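Local coordinates for 5-Carboxyvanillate Decarboxylase (PDB 4QRN), which is a metal-dependent enzyme of the amidohydrolase family that probably removes a carboxylate from 5-carboxyvanillate, here holding manganese and a nitro-substituted substrate analogue, at residues 176-181 / 208-213; 259-264 / 306-311; 185-190 / 239-244. All blocks are in the same frame, centred on the assembly; numbering follows the deposited sequence. Where two conformers were deposited one is given.

In the fold
Contacts 1 and 2, their centres about 11 Å apart, lie in the parallel strands of the alpha/beta barrel expected of amidohydrolases, where strands 207-209 and 259-261 are neighbours. At the C-terminal strand ends they supply the metal ligand His210 and the pocket residue His263. Contact 3, centred about 11 Å from contact 1 and about 16 Å from contact 2, packs the loop after strand 177-179 on helix 233-248, outside the strands and next to the subunit interface. Along the chain contacts 1 and 3 interleave, and contact 2 follows both. Ser181 and His241 tie contact 1 to contact 3, Leu242 packs on Ile259, Val261 and Val306 of contact 2, and the second subunit touches contacts 2 and 3.

Contact 1 (176-181 / 208-213); sequences GIQINS and YIHPAT. With MN (manganese (II) ion), chain E; 1DF (4-hydroxy-3-methoxy-5-nitrobenzoic acid), chain F.
With CG anti to the backbone N (chi1 175°) and an extended chain beyond it, Gln178 brings its amide obliquely across CB and CG of His210, whose own CG is also anti and turns the imidazole toward the manganese. Gln178 CD lies 3.3 Å from His210 CB, and the amide and ring planes are only 22° apart. The same amide donates from NE2 to Asn180 OD1 (2.9 Å), which accepts in its carbonyl plane; the Asn180 amide stands steeply to the imidazole, at 77°. Beneath these side chains, parallel strands 177-179 and 207-209 are joined by Tyr208 N to Ile177 O, Ile179 N to Tyr208 O and His210 N to Ile179 O, each 2.9 Å long. This is the pairing of a beta-alpha-beta unit, with helix 194-203 as the connection. Farther along, Ala212 CB packs against Asn180 O at 3.3 Å.

His210 ND1 donates to a lone pair of Pro211 O (2.9 Å), which fixes the ring's rotation and directs NE2 to the manganese at 2.2 Å. Glu41 and Asp336 also bind the ion, and a water and ligand atoms O3 and O11 complete its shell. Tyr208 OH hydrogen-bonds Glu41, a second-shell grip on another metal ligand. With ND1 committed as a donor, NE2 can offer its lone pair to the metal, and the backbone carbonyl probably strengthens that donation.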
loop_
_atom_site.group_PDB
_atom_site.type_symbol
_atom_site.label_atom_id
_atom_site.label_comp_id
_atom_site.label_asym_id
_atom_site.label_seq_id
_atom_site.Cartn_x
_atom_site.Cartn_y
_atom_site.Cartn_z
ATOM N N GLY A 176 16.164 19.637 9.616
ATOM C CA GLY A 176 16.371 18.308 9.056
ATOM C C GLY A 176 16.357 18.453 7.559
ATOM O O GLY A 176 16.518 19.568 7.045
ATOM N N ILE A 177 16.178 17.329 6.864
ATOM C CA ILE A 177 16.123 17.336 5.408
ATOM C C ILE A 177 14.950 16.464 4.961
ATOM O O ILE A 177 14.527 15.526 5.649
ATOM C CB ILE A 177 17.430 16.875 4.677
ATOM C CG1 ILE A 177 17.771 15.415 5.033
ATOM C CG2 ILE A 177 18.577 17.853 4.974
ATOM C CD1 ILE A 177 18.788 14.799 4.125
ATOM N N GLN A 178 14.450 16.814 3.774
ATOM C CA GLN A 178 13.484 15.978 3.072
ATOM C C GLN A 178 14.149 15.389 1.846
ATOM O O GLN A 178 14.727 16.119 1.042
ATOM C CB GLN A 178 12.269 16.819 2.649
ATOM C CG GLN A 178 11.276 16.010 1.799
ATOM C CD GLN A 178 10.022 16.792 1.516
ATOM O OE1 GLN A 178 9.237 17.064 2.428
ATOM N NE2 GLN A 178 9.822 17.167 0.249
ATOM N N ILE A 179 14.063 14.062 1.699
ATOM C CA ILE A 179 14.486 13.390 0.479
ATOM C C ILE A 179 13.217 12.845 -0.164
ATOM O O ILE A 179 12.381 12.214 0.498
ATOM C CB ILE A 179 15.523 12.280 0.754
ATOM C CG1 ILE A 179 16.829 12.923 1.251
ATOM C CG2 ILE A 179 15.761 11.426 -0.520
ATOM C CD1 ILE A 179 17.949 11.926 1.563
ATOM N N ASN A 180 13.067 13.116 -1.456
ATOM C CA ASN A 180 11.879 12.776 -2.228
ATOM C C ASN A 180 12.019 11.380 -2.782
ATOM O O ASN A 180 12.120 11.157 -3.991
ATOM C CB ASN A 180 11.704 13.844 -3.296
ATOM C CG ASN A 180 11.665 15.191 -2.683
ATOM O OD1 ASN A 180 10.726 15.482 -1.938
ATOM N ND2 ASN A 180 12.705 16.011 -2.920
ATOM N N SER A 181 12.082 10.427 -1.863
ATOM C CA SER A 181 12.206 9.011 -2.135
ATOM C C SER A 181 13.360 8.734 -3.098
ATOM O O SER A 181 14.461 9.215 -2.837
ATOM C CB SER A 181 10.855 8.392 -2.510
ATOM O OG SER A 181 10.896 7.020 -2.219
ATOM N N TYR A 208 12.964 13.283 6.571
ATOM C CA TYR A 208 11.594 13.078 6.089
ATOM C C TYR A 208 11.702 12.442 4.696
ATOM O O TYR A 208 12.268 13.056 3.779
ATOM C CB TYR A 208 10.872 14.432 6.039
ATOM C CG TYR A 208 9.348 14.343 6.075
ATOM C CD1 TYR A 208 8.616 13.747 5.051
ATOM C CD2 TYR A 208 8.637 14.854 7.151
ATOM C CE1 TYR A 208 7.219 13.671 5.103
ATOM C CE2 TYR A 208 7.252 14.810 7.197
ATOM C CZ TYR A 208 6.548 14.224 6.169
ATOM O OH TYR A 208 5.175 14.179 6.242
ATOM N N ILE A 209 11.212 11.208 4.544
ATOM C CA ILE A 209 11.170 10.597 3.212
ATOM C C ILE A 209 9.796 10.910 2.652
ATOM O O ILE A 209 8.785 10.341 3.073
ATOM C CB ILE A 209 11.455 9.099 3.204
ATOM C CG1 ILE A 209 12.827 8.822 3.804
ATOM C CG2 ILE A 209 11.412 8.598 1.744
ATOM C CD1 ILE A 209 13.215 7.349 3.852
ATOM N N HIS A 210 9.768 11.879 1.743
ATOM C CA HIS A 210 8.553 12.324 1.087
ATOM C C HIS A 210 8.359 11.520 -0.200
ATOM O O HIS A 210 9.339 11.076 -0.804
ATOM C CB HIS A 210 8.731 13.805 0.738
ATOM C CG HIS A 210 7.495 14.445 0.191
ATOM N ND1 HIS A 210 7.128 14.345 -1.128
ATOM C CD2 HIS A 210 6.528 15.175 0.802
ATOM C CE1 HIS A 210 5.970 14.976 -1.297
ATOM N NE2 HIS A 210 5.595 15.512 -0.147
ATOM N N PRO A 211 7.116 11.358 -0.680
ATOM C CA PRO A 211 6.947 10.589 -1.913
ATOM C C PRO A 211 7.556 11.254 -3.137
ATOM O O PRO A 211 7.840 12.456 -3.214
ATOM C CB PRO A 211 5.427 10.515 -2.080
ATOM C CG PRO A 211 4.866 10.652 -0.702
ATOM C CD PRO A 211 5.823 11.630 -0.014
ATOM N N ALA A 212 7.699 10.409 -4.146
ATOM C CA ALA A 212 7.954 10.790 -5.517
ATOM C C ALA A 212 7.204 9.797 -6.372
ATOM O O ALA A 212 6.803 8.721 -5.922
ATOM C CB ALA A 212 9.454 10.758 -5.840
ATOM N N THR A 213 7.046 10.140 -7.640
ATOM C CA THR A 213 6.654 9.147 -8.611
ATOM C C THR A 213 7.658 7.988 -8.625
ATOM O O THR A 213 8.855 8.178 -8.396
ATOM C CB THR A 213 6.570 9.752 -10.027
ATOM O OG1 THR A 213 7.755 10.509 -10.327
ATOM C CG2 THR A 213 5.366 10.661 -10.152
HETATM MN MN MN E . 3.584 16.407 0.205
HETATM C C1 1DF F . 0.861 15.894 -4.674
HETATM C CO1 1DF F . 0.662 15.486 -3.385
HETATM C CO2 1DF F . 2.145 16.329 -5.068
HETATM C CM1 1DF F . 1.778 15.631 -2.493
HETATM C CM2 1DF F . 3.137 16.582 -4.142
HETATM O OM 1DF F . 4.379 17.050 -4.465
HETATM C CZ 1DF F . 2.932 16.351 -2.790
HETATM C CC 1DF F . -0.212 15.822 -5.696
HETATM C CV 1DF F . 4.739 17.047 -5.847
HETATM O O1 1DF F . -1.443 15.938 -5.292
HETATM O O2 1DF F . 0.106 15.677 -6.882
HETATM O O3 1DF F . 3.776 16.734 -1.878
HETATM N N 1DF F . 1.714 14.748 -1.278
HETATM O O11 1DF F . 2.626 14.654 -0.506
HETATM O O22 1DF F . 0.721 13.974 -1.180
HETATM O O HOH W 1 4.491 18.295 0.843
#

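Contact 2 (259-264 / 306-311); sequences IMVGHM and VLVTNS. With 1DF (4-hydroxy-3-methoxy-5-nitrobenzoic acid), chain F.
Strands 259-261 and 306-309 run parallel, 24° apart, and are laced by Leu307 N to Ile259 O, Val261 N to Leu307 O and Thr309 N to Val261 O. On one face Met260 CG meets Leu307 CB at 3.8 Å; on the other, Val261 CG2 packs against Val308 CG2 at 4.2 Å. Past the strand ends Met264 N bonds to Thr309 O (2.9 Å). The Met264 chain, bent at chi2 and chi3, folds back to set SD 3.6 Å from Asn310 CB and CE near Val308 CG1.

Ser311 carries its hydroxyl between backbone N and carbonyl carbon (chi1 51°), where OG accepts from His263 N (2.9 Å) and lies over one face of the imidazole, 3.1 Å above its plane and toward the rim. Ser311 OG also hydrogen-bonds Glu41, a manganese ligand. At the ring edge His263 NE2 makes a weak bond to nitro oxygen O11 (2.9 Å) and another hydrogen bond to Asp336, while ND1 is held by Glu266. Glu266 and Asp336 at the two nitrogens, with Ser311 over a face, probably limit rotation of the imidazole, which keeps NE2 near both the metal ligand Asp336 and the only weakly bonded nitro oxygen.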
loop_
_atom_site.group_PDB
_atom_site.type_symbol
_atom_site.label_atom_id
_atom_site.label_comp_id
_atom_site.label_asym_id
_atom_site.label_seq_id
_atom_site.Cartn_x
_atom_site.Cartn_y
_atom_site.Cartn_z
ATOM N N ILE A 259 13.290 8.621 11.152
ATOM C CA ILE A 259 12.755 8.835 9.813
ATOM C C ILE A 259 11.275 9.145 9.927
ATOM O O ILE A 259 10.515 8.397 10.552
ATOM C CB ILE A 259 12.999 7.648 8.863
ATOM C CG1 ILE A 259 14.508 7.408 8.715
ATOM C CG2 ILE A 259 12.313 7.937 7.500
ATOM C CD1 ILE A 259 14.884 6.248 7.768
ATOM N N MET A 260 10.877 10.265 9.320
ATOM C CA MET A 260 9.490 10.701 9.224
ATOM C C MET A 260 8.917 10.365 7.859
ATOM O O MET A 260 9.602 10.519 6.855
ATOM C CB MET A 260 9.440 12.224 9.406
ATOM C CG MET A 260 9.907 12.728 10.745
ATOM S SD MET A 260 10.139 14.518 10.716
ATOM C CE MET A 260 10.406 14.816 12.443
ATOM N N VAL A 261 7.662 9.928 7.849
ATOM C CA VAL A 261 6.904 9.799 6.611
ATOM C C VAL A 261 5.510 10.361 6.841
ATOM O O VAL A 261 5.007 10.419 7.974
ATOM C CB VAL A 261 6.813 8.351 6.099
ATOM C CG1 VAL A 261 8.169 7.853 5.610
ATOM C CG2 VAL A 261 6.244 7.435 7.172
ATOM N N GLY A 262 4.906 10.797 5.749
ATOM C CA GLY A 262 3.572 11.352 5.746
ATOM C C GLY A 262 2.502 10.324 5.436
ATOM O O GLY A 262 2.704 9.108 5.508
ATOM N N HIS A 263 1.307 10.849 5.138
ATOM C CA HIS A 263 0.223 10.049 4.582
ATOM C C HIS A 263 -0.060 8.843 5.465
ATOM O O HIS A 263 -0.318 7.739 4.991
ATOM C CB HIS A 263 0.512 9.697 3.107
ATOM C CG HIS A 263 1.078 10.872 2.377
ATOM N ND1 HIS A 263 2.422 10.983 2.104
ATOM C CD2 HIS A 263 0.523 12.068 2.044
ATOM C CE1 HIS A 263 2.657 12.174 1.574
ATOM N NE2 HIS A 263 1.523 12.852 1.529
ATOM N N MET A 264 -0.089 9.106 6.777
ATOM C CA MET A 264 -0.455 8.097 7.763
ATOM C C MET A 264 0.474 6.893 7.745
ATOM O O MET A 264 0.096 5.784 8.152
ATOM C CB MET A 264 -1.936 7.681 7.617
ATOM C CG MET A 264 -2.737 7.667 8.915
ATOM S SD MET A 264 -3.046 9.350 9.542
ATOM C CE MET A 264 -1.794 9.521 10.779
ATOM N N VAL A 306 10.602 5.534 13.790
ATOM C CA VAL A 306 9.774 6.081 12.721
ATOM C C VAL A 306 8.742 7.025 13.309
ATOM O O VAL A 306 8.232 6.807 14.404
ATOM C CB VAL A 306 9.106 4.950 11.913
ATOM C CG1 VAL A 306 8.221 5.511 10.794
ATOM C CG2 VAL A 306 10.186 4.022 11.340
ATOM N N LEU A 307 8.466 8.100 12.590
ATOM C CA LEU A 307 7.509 9.123 12.987
ATOM C C LEU A 307 6.576 9.343 11.797
ATOM O O LEU A 307 7.008 9.228 10.645
ATOM C CB LEU A 307 8.253 10.419 13.302
ATOM C CG LEU A 307 9.226 10.324 14.488
ATOM C CD1 LEU A 307 10.162 11.517 14.490
ATOM C CD2 LEU A 307 8.474 10.203 15.840
ATOM N N VAL A 308 5.311 9.636 12.075
ATOM C CA VAL A 308 4.317 9.726 11.016
ATOM C C VAL A 308 3.553 11.021 11.100
ATOM O O VAL A 308 3.257 11.528 12.195
ATOM C CB VAL A 308 3.336 8.531 11.132
ATOM C CG1 VAL A 308 2.043 8.745 10.356
ATOM C CG2 VAL A 308 4.034 7.262 10.712
ATOM N N THR A 309 3.219 11.563 9.938
ATOM C CA THR A 309 2.279 12.676 9.865
ATOM C C THR A 309 1.010 12.213 9.147
ATOM O O THR A 309 1.010 11.221 8.430
ATOM C CB THR A 309 2.848 13.924 9.167
ATOM O OG1 THR A 309 2.703 13.783 7.740
ATOM C CG2 THR A 309 4.302 14.184 9.552
ATOM N N ASN A 310 -0.064 12.991 9.304
ATOM C CA ASN A 310 -1.323 12.694 8.619
ATOM C C ASN A 310 -1.514 13.475 7.327
ATOM O O ASN A 310 -2.657 13.690 6.920
ATOM C CB ASN A 310 -2.539 12.934 9.521
ATOM C CG ASN A 310 -2.916 14.387 9.576
ATOM O OD1 ASN A 310 -2.058 15.234 9.787
ATOM N ND2 ASN A 310 -4.199 14.688 9.402
ATOM N N SER A 311 -0.439 13.893 6.656
ATOM C CA SER A 311 -0.630 14.629 5.414
ATOM C C SER A 311 -1.575 13.884 4.479
ATOM O O SER A 311 -1.436 12.683 4.278
ATOM C CB SER A 311 0.703 14.900 4.717
ATOM O OG SER A 311 1.432 13.688 4.614
HETATM C C1 1DF F . 0.861 15.894 -4.674
HETATM C CO1 1DF F . 0.662 15.486 -3.385
HETATM C CO2 1DF F . 2.145 16.329 -5.068
HETATM C CM1 1DF F . 1.778 15.631 -2.493
HETATM C CM2 1DF F . 3.137 16.582 -4.142
HETATM O OM 1DF F . 4.379 17.050 -4.465
HETATM C CZ 1DF F . 2.932 16.351 -2.790
HETATM C CC 1DF F . -0.212 15.822 -5.696
HETATM C CV 1DF F . 4.739 17.047 -5.847
HETATM O O1 1DF F . -1.443 15.938 -5.292
HETATM O O2 1DF F . 0.106 15.677 -6.882
HETATM O O3 1DF F . 3.776 16.734 -1.878
HETATM N N 1DF F . 1.714 14.748 -1.278
HETATM O O11 1DF F . 2.626 14.654 -0.506
HETATM O O22 1DF F . 0.721 13.974 -1.180
#

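Contact 3 (185-190 / 239-244); sequences GRYLDE and GMHLLR. With ACT (acetate ion), chain L.
A type I beta turn from Tyr187 to Glu190, in the loop between strand 177-179 and helix 194-203, packs against one side of helix 233-248. Tyr187 and His241 form a T-shaped (edge-to-face) pair: the tyrosine edge points CD2 at the centre of the imidazole face, 3.6 Å from His241 CG, with the planes at 79°. The helix also gives Tyr187 a Met-aromatic neighbour in Met240. The bend at chi3 brings Met240 CE to 3.3 Å from Tyr187 OH, with SD oblique to the ring, while the tyrosine hydroxyl itself hydrogen-bonds Glu237.

Arg186, just before the turn, grips Glu190, its last residue, side-on. Farther along the helix come details that hold for one of the two conformers deposited for Asp189 and for Arg244. In these, Arg244 passes Tyr187, its guanidinium 30° from the phenol plane, with Tyr187 CB over one face. Its salt bridge to Asp189 is side-on too: Asp189 OD1 takes both Arg244 NE at 2.8 Å and Arg244 NH1 at 3.0 Å, and Asp189 OD2 takes NH1 on its syn lone pair. In the same conformer Arg244 NH2 makes a salt bridge to Glu224 of the second subunit, so the residue joins turn, helix and dimer interface.

The imidazole serves the turn at its edge as well. His241 ND1 is engaged by Ser181 OG, so both ring nitrogens have partners, and the histidine ties helix 233-248 to two points of the loop, Ser181 and Leu188. Leu188 CB packs close to His241 NE2, and Leu188 N donates to that same NE2 (2.9 Å) along a nearly straight bond of 169°.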
loop_
_atom_site.group_PDB
_atom_site.type_symbol
_atom_site.label_atom_id
_atom_site.label_comp_id
_atom_site.label_asym_id
_atom_site.label_seq_id
_atom_site.Cartn_x
_atom_site.Cartn_y
_atom_site.Cartn_z
ATOM N N GLY A 185 16.011 6.082 -9.574
ATOM C CA GLY A 185 15.753 4.661 -9.478
ATOM C C GLY A 185 16.555 3.924 -8.418
ATOM O O GLY A 185 16.429 2.694 -8.302
ATOM N N ARG A 186 17.359 4.655 -7.647
ATOM C CA ARG A 186 18.186 4.076 -6.587
ATOM C C ARG A 186 17.625 4.465 -5.230
ATOM O O ARG A 186 17.168 5.601 -5.030
ATOM C CB ARG A 186 19.639 4.563 -6.689
ATOM C CG ARG A 186 20.279 4.231 -8.011
ATOM C CD ARG A 186 21.689 4.788 -8.067
ATOM N NE ARG A 186 22.562 4.037 -7.183
ATOM C CZ ARG A 186 23.852 4.291 -7.039
ATOM N NH1 ARG A 186 24.397 5.311 -7.691
ATOM N NH2 ARG A 186 24.589 3.531 -6.245
ATOM N N TYR A 187 17.741 3.543 -4.281
ATOM C CA TYR A 187 17.154 3.673 -2.944
ATOM C C TYR A 187 18.225 3.798 -1.883
ATOM O O TYR A 187 19.366 3.348 -2.059
ATOM C CB TYR A 187 16.205 2.469 -2.684
ATOM C CG TYR A 187 15.012 2.515 -3.624
ATOM C CD1 TYR A 187 15.069 1.984 -4.914
ATOM C CD2 TYR A 187 13.868 3.217 -3.252
ATOM C CE1 TYR A 187 14.003 2.134 -5.802
ATOM C CE2 TYR A 187 12.785 3.374 -4.128
ATOM C CZ TYR A 187 12.868 2.830 -5.406
ATOM O OH TYR A 187 11.855 2.991 -6.310
ATOM N N LEU A 188 17.839 4.401 -0.770
ATOM C CA LEU A 188 18.805 4.837 0.246
ATOM C C LEU A 188 19.404 3.696 1.043
ATOM O O LEU A 188 20.334 3.927 1.812
ATOM C CB LEU A 188 18.142 5.843 1.193
ATOM C CG LEU A 188 17.800 7.203 0.573
ATOM C CD1 LEU A 188 16.849 7.908 1.510
ATOM C CD2 LEU A 188 19.059 8.069 0.281
ATOM N N ASP A 189 18.898 2.474 0.874
ATOM C CA ASP A 189 19.515 1.316 1.512
ATOM C C ASP A 189 20.828 0.902 0.862
ATOM O O ASP A 189 21.550 0.099 1.423
ATOM C CB ASP A 189 18.560 0.128 1.480
ATOM C CG ASP A 189 18.127 -0.227 0.071
ATOM O OD1 ASP A 189 17.277 0.498 -0.479
ATOM O OD2 ASP A 189 18.669 -1.217 -0.486
ATOM N N GLU A 190 21.146 1.437 -0.316
ATOM C CA GLU A 190 22.444 1.110 -0.925
ATOM C C GLU A 190 23.564 1.739 -0.114
ATOM O O GLU A 190 23.428 2.878 0.362
ATOM C CB GLU A 190 22.554 1.653 -2.338
ATOM C CG GLU A 190 21.727 0.963 -3.370
ATOM C CD GLU A 190 22.207 1.354 -4.747
ATOM O OE1 GLU A 190 23.422 1.240 -5.021
ATOM O OE2 GLU A 190 21.386 1.813 -5.545
ATOM N N GLY A 239 6.309 3.840 0.925
ATOM C CA GLY A 239 6.240 2.719 1.841
ATOM C C GLY A 239 7.305 1.678 1.510
ATOM O O GLY A 239 7.950 1.126 2.403
ATOM N N MET A 240 7.497 1.393 0.232
ATOM C CA MET A 240 8.564 0.483 -0.167
ATOM C C MET A 240 9.919 0.987 0.323
ATOM O O MET A 240 10.747 0.222 0.815
ATOM C CB MET A 240 8.606 0.320 -1.690
ATOM C CG MET A 240 9.665 -0.679 -2.143
ATOM S SD MET A 240 9.806 -0.785 -3.937
ATOM C CE MET A 240 10.374 0.840 -4.372
ATOM N N HIS A 241 10.159 2.282 0.140
ATOM C CA HIS A 241 11.453 2.857 0.492
ATOM C C HIS A 241 11.715 2.756 1.993
ATOM O O HIS A 241 12.798 2.337 2.419
ATOM C CB HIS A 241 11.511 4.299 0.018
ATOM C CG HIS A 241 12.896 4.829 -0.166
ATOM N ND1 HIS A 241 13.131 5.921 -0.960
ATOM C CD2 HIS A 241 14.119 4.391 0.247
ATOM C CE1 HIS A 241 14.434 6.152 -0.996
ATOM N NE2 HIS A 241 15.064 5.238 -0.285
ATOM N N LEU A 242 10.733 3.140 2.807
ATOM C CA LEU A 242 10.894 3.028 4.246
ATOM C C LEU A 242 11.076 1.562 4.643
ATOM O O LEU A 242 11.937 1.224 5.476
ATOM C CB LEU A 242 9.725 3.657 4.971
ATOM C CG LEU A 242 9.757 3.523 6.498
ATOM C CD1 LEU A 242 11.046 4.077 7.115
ATOM C CD2 LEU A 242 8.531 4.205 7.079
ATOM N N LEU A 243 10.273 0.664 4.059
ATOM C CA LEU A 243 10.378 -0.743 4.413
ATOM C C LEU A 243 11.760 -1.305 4.071
ATOM O O LEU A 243 12.344 -2.059 4.848
ATOM C CB LEU A 243 9.272 -1.536 3.732
ATOM C CG LEU A 243 9.190 -3.018 4.087
ATOM C CD1 LEU A 243 9.043 -3.254 5.593
ATOM C CD2 LEU A 243 8.023 -3.673 3.341
ATOM N N ARG A 244 12.311 -0.948 2.905
ATOM C CA ARG A 244 13.663 -1.353 2.469
ATOM C C ARG A 244 14.710 -0.914 3.480
ATOM O O ARG A 244 15.652 -1.629 3.789
ATOM C CB ARG A 244 14.017 -0.709 1.106
ATOM C CG ARG A 244 13.410 -1.450 -0.087
ATOM C CD ARG A 244 13.762 -0.888 -1.469
ATOM N NE ARG A 244 15.194 -0.878 -1.740
ATOM C CZ ARG A 244 15.759 -1.146 -2.919
ATOM N NH1 ARG A 244 17.067 -1.040 -3.041
ATOM N NH2 ARG A 244 15.040 -1.528 -3.970
HETATM C C ACT L . 22.875 7.974 -9.518
HETATM O O ACT L . 23.418 7.497 -8.495
HETATM O OXT ACT L . 22.508 7.160 -10.403
HETATM C CH3 ACT L . 22.685 9.451 -9.686
#